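Local coordinates for protein probable tautomerase/dehalogenase AU4130 (Aspergillus fumigatus Af293, PDB 3C6V) that is of unknown function but forms a trimer and is probably a tautomerase or dehalogenase related to oxalocrotonate tautomerases, at residues H79-A84 against K118-E123. Numbering follows the deposited sequence.
Sequences HPNFVA and KGIDWE
With its CG swung away from the backbone N (chi1 -162°), N81 extends its amide to the turn just after helix 97-115, where ND2 donates to K118 O at 3.0 Å; the acceptor lies close to the amide plane. G119, with its positive phi, is the C-prime residue of the Schellman motif that ends the helix; the amide thus ties the loop before strand 82-90 to this turn. OD1 of N81 rests on CG1 of I120 (3.6 Å), the two side chains crossing at about a right angle. I120 holds CG2 opposite its backbone N, against CG2 of V83 at 3.8 Å. Beyond N81 the two segments run as parallel strands: D121 N donates to N81 O (3.2 Å), V83 N to D121 O (3.0 Å) and E123 N to V83 O (3.1 Å). V83 and W122 share one sheet face, turned to helix 97-115, where F115 meets both; F82, A84, D121 and E123 occupy the other. In the second subunit, N137 hydrogen-bonds D121 OD1, W134 hydrogen-bonds and R24 salt-bridges the E123 carboxylate, and an antiparallel strand pairs with E123, continuing the sheet. The contact joins the N-terminal ends of both strands of beta-alpha-beta unit 82-90, 97-115, 121-129, with strand 24-29 antiparallel across 82-90.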
ATOM      1  N   HIS B  79       5.238 -11.236 -16.296  1.00 12.30           N
ATOM      2  CA  HIS B  79       6.675 -11.245 -16.058  1.00 11.60           C
ATOM      3  C   HIS B  79       7.082 -12.338 -15.061  1.00 11.12           C
ATOM      4  O   HIS B  79       6.627 -12.314 -13.906  1.00 10.46           O
ATOM      5  CB  HIS B  79       7.131  -9.858 -15.546  1.00 12.32           C
ATOM      6  CG  HIS B  79       8.610  -9.648 -15.623  1.00 10.40           C
ATOM      7  ND1 HIS B  79       9.179  -8.525 -16.190  1.00 15.24           N
ATOM      8  CD2 HIS B  79       9.634 -10.415 -15.200  1.00  9.32           C
ATOM      9  CE1 HIS B  79      10.497  -8.607 -16.109  1.00  8.62           C
ATOM     10  NE2 HIS B  79      10.798  -9.752 -15.520  1.00 15.38           N
ATOM     11  N   PRO B  80       7.970 -13.285 -15.487  1.00 11.53           N
ATOM     12  CA  PRO B  80       8.382 -14.392 -14.622  1.00 11.58           C
ATOM     13  C   PRO B  80       9.620 -14.101 -13.733  1.00 11.72           C
ATOM     14  O   PRO B  80      10.070 -14.991 -13.016  1.00 11.05           O
ATOM     15  CB  PRO B  80       8.751 -15.481 -15.631  1.00 12.23           C
ATOM     16  CG  PRO B  80       9.466 -14.665 -16.741  1.00 11.83           C
ATOM     17  CD  PRO B  80       8.616 -13.364 -16.813  1.00 11.11           C
ATOM     18  N   ASN B  81      10.173 -12.888 -13.765  1.00 10.80           N
ATOM     19  CA  ASN B  81      11.423 -12.653 -13.041  1.00 10.61           C
ATOM     20  C   ASN B  81      11.554 -11.209 -12.546  1.00 10.27           C
ATOM     21  O   ASN B  81      12.506 -10.516 -12.902  1.00 10.51           O
ATOM     22  CB  ASN B  81      12.633 -13.072 -13.899  1.00 11.09           C
ATOM     23  CG  ASN B  81      13.889 -13.269 -13.082  1.00 11.83           C
ATOM     24  OD1 ASN B  81      13.850 -13.819 -11.983  1.00 11.41           O
ATOM     25  ND2 ASN B  81      15.022 -12.798 -13.610  1.00 10.56           N
ATOM     26  N   PHE B  82      10.604 -10.778 -11.715  1.00  9.83           N
ATOM     27  CA  PHE B  82      10.530  -9.365 -11.288  1.00 10.24           C
ATOM     28  C   PHE B  82      10.464  -9.303  -9.758  1.00 10.33           C
ATOM     29  O   PHE B  82      10.050 -10.279  -9.090  1.00  9.80           O
ATOM     30  CB  PHE B  82       9.274  -8.663 -11.876  1.00 10.23           C
ATOM     31  CG  PHE B  82       8.018  -9.009 -11.132  1.00 10.18           C
ATOM     32  CD1 PHE B  82       7.258 -10.122 -11.503  1.00 10.59           C
ATOM     33  CD2 PHE B  82       7.617  -8.257 -10.020  1.00 10.08           C
ATOM     34  CE1 PHE B  82       6.094 -10.480 -10.802  1.00 11.38           C
ATOM     35  CE2 PHE B  82       6.480  -8.644  -9.289  1.00 10.96           C
ATOM     36  CZ  PHE B  82       5.714  -9.739  -9.685  1.00  9.91           C
ATOM     37  N   VAL B  83      10.827  -8.140  -9.235  1.00  9.98           N
ATOM     38  CA  VAL B  83      10.585  -7.749  -7.832  1.00  9.92           C
ATOM     39  C   VAL B  83      10.050  -6.314  -7.843  1.00 10.24           C
ATOM     40  O   VAL B  83      10.683  -5.413  -8.410  1.00 10.22           O
ATOM     41  CB  VAL B  83      11.879  -7.850  -6.948  1.00 10.25           C
ATOM     42  CG1 VAL B  83      11.629  -7.416  -5.462  1.00 10.64           C
ATOM     43  CG2 VAL B  83      12.479  -9.273  -6.993  1.00  8.26           C
ATOM     44  N   ALA B  84       8.875  -6.116  -7.230  1.00  9.69           N
ATOM     45  CA  ALA B  84       8.243  -4.807  -7.127  1.00  9.94           C
ATOM     46  C   ALA B  84       8.197  -4.414  -5.666  1.00 10.34           C
ATOM     47  O   ALA B  84       7.591  -5.114  -4.842  1.00 12.28           O
ATOM     48  CB  ALA B  84       6.797  -4.849  -7.693  1.00  9.74           C
ATOM     49  N   LYS B 118      20.879 -11.921 -11.244  1.00 12.72           N
ATOM     50  CA  LYS B 118      19.780 -12.863 -11.455  1.00 12.95           C
ATOM     51  C   LYS B 118      18.959 -12.466 -12.678  1.00 12.33           C
ATOM     52  O   LYS B 118      17.962 -13.111 -12.974  1.00 12.57           O
ATOM     53  CB  LYS B 118      18.856 -12.938 -10.214  1.00 12.42           C
ATOM     54  CG  LYS B 118      19.591 -13.422  -8.973  1.00 14.69           C
ATOM     55  CD  LYS B 118      18.675 -13.445  -7.739  1.00 20.82           C
ATOM     56  CE  LYS B 118      18.889 -14.756  -7.061  1.00 27.29           C
ATOM     57  NZ  LYS B 118      17.788 -15.754  -7.290  1.00 26.60           N
ATOM     58  N   GLY B 119      19.343 -11.379 -13.361  1.00 11.66           N
ATOM     59  CA  GLY B 119      18.528 -10.868 -14.487  1.00 11.43           C
ATOM     60  C   GLY B 119      17.137 -10.380 -14.071  1.00 11.51           C
ATOM     61  O   GLY B 119      16.229 -10.259 -14.917  1.00 11.32           O
ATOM     62  N   ILE B 120      16.957 -10.070 -12.781  1.00  9.59           N
ATOM     63  CA  ILE B 120      15.663  -9.541 -12.266  1.00  9.39           C
ATOM     64  C   ILE B 120      15.408  -8.114 -12.749  1.00  9.72           C
ATOM     65  O   ILE B 120      16.365  -7.290 -12.841  1.00  9.78           O
ATOM     66  CB  ILE B 120      15.644  -9.601 -10.729  1.00  9.12           C
ATOM     67  CG1 ILE B 120      15.520 -11.070 -10.291  1.00  9.18           C
ATOM     68  CG2 ILE B 120      14.511  -8.703 -10.120  1.00  8.79           C
ATOM     69  CD1 ILE B 120      15.777 -11.296  -8.728  1.00  8.74           C
ATOM     70  N   ASP B 121      14.152  -7.821 -13.122  1.00  9.17           N
ATOM     71  CA  ASP B 121      13.727  -6.431 -13.302  1.00  9.16           C
ATOM     72  C   ASP B 121      13.056  -6.010 -12.014  1.00 10.00           C
ATOM     73  O   ASP B 121      12.152  -6.692 -11.527  1.00  9.45           O
ATOM     74  CB  ASP B 121      12.749  -6.251 -14.493  1.00  8.53           C
ATOM     75  CG  ASP B 121      13.427  -6.474 -15.835  1.00 12.34           C
ATOM     76  OD1 ASP B 121      14.639  -6.177 -15.977  1.00 11.64           O
ATOM     77  OD2 ASP B 121      12.753  -6.948 -16.756  1.00 14.78           O
ATOM     78  N   TRP B 122      13.491  -4.882 -11.457  1.00  9.70           N
ATOM     79  CA  TRP B 122      12.948  -4.459 -10.163  1.00 10.23           C
ATOM     80  C   TRP B 122      12.590  -2.986 -10.175  1.00 10.69           C
ATOM     81  O   TRP B 122      13.196  -2.212 -10.921  1.00  9.88           O
ATOM     82  CB  TRP B 122      13.913  -4.788  -9.018  1.00  9.63           C
ATOM     83  CG  TRP B 122      15.180  -3.921  -8.883  1.00 11.59           C
ATOM     84  CD1 TRP B 122      15.422  -2.942  -7.938  1.00  9.64           C
ATOM     85  CD2 TRP B 122      16.373  -4.011  -9.674  1.00  9.41           C
ATOM     86  NE1 TRP B 122      16.689  -2.420  -8.108  1.00 11.20           N
ATOM     87  CE2 TRP B 122      17.294  -3.059  -9.160  1.00 11.57           C
ATOM     88  CE3 TRP B 122      16.761  -4.817 -10.752  1.00  9.00           C
ATOM     89  CZ2 TRP B 122      18.574  -2.871  -9.717  1.00 12.23           C
ATOM     90  CZ3 TRP B 122      18.022  -4.635 -11.309  1.00 10.47           C
ATOM     91  CH2 TRP B 122      18.922  -3.663 -10.789  1.00 11.71           C
ATOM     92  N   GLU B 123      11.594  -2.615  -9.365  1.00 10.53           N
ATOM     93  CA  GLU B 123      11.183  -1.223  -9.239  1.00 11.03           C
ATOM     94  C   GLU B 123      10.832  -0.953  -7.787  1.00  9.91           C
ATOM     95  O   GLU B 123      10.171  -1.787  -7.130  1.00  9.98           O
ATOM     96  CB  GLU B 123       9.947  -0.945 -10.092  1.00 11.88           C
ATOM     97  CG  GLU B 123       9.416   0.488  -9.963  1.00 14.25           C
ATOM     98  CD  GLU B 123       8.073   0.695 -10.664  1.00 18.68           C
ATOM     99  OE1 GLU B 123       7.050   0.129 -10.213  1.00 21.46           O
ATOM    100  OE2 GLU B 123       8.042   1.435 -11.663  1.00 24.16           O
TER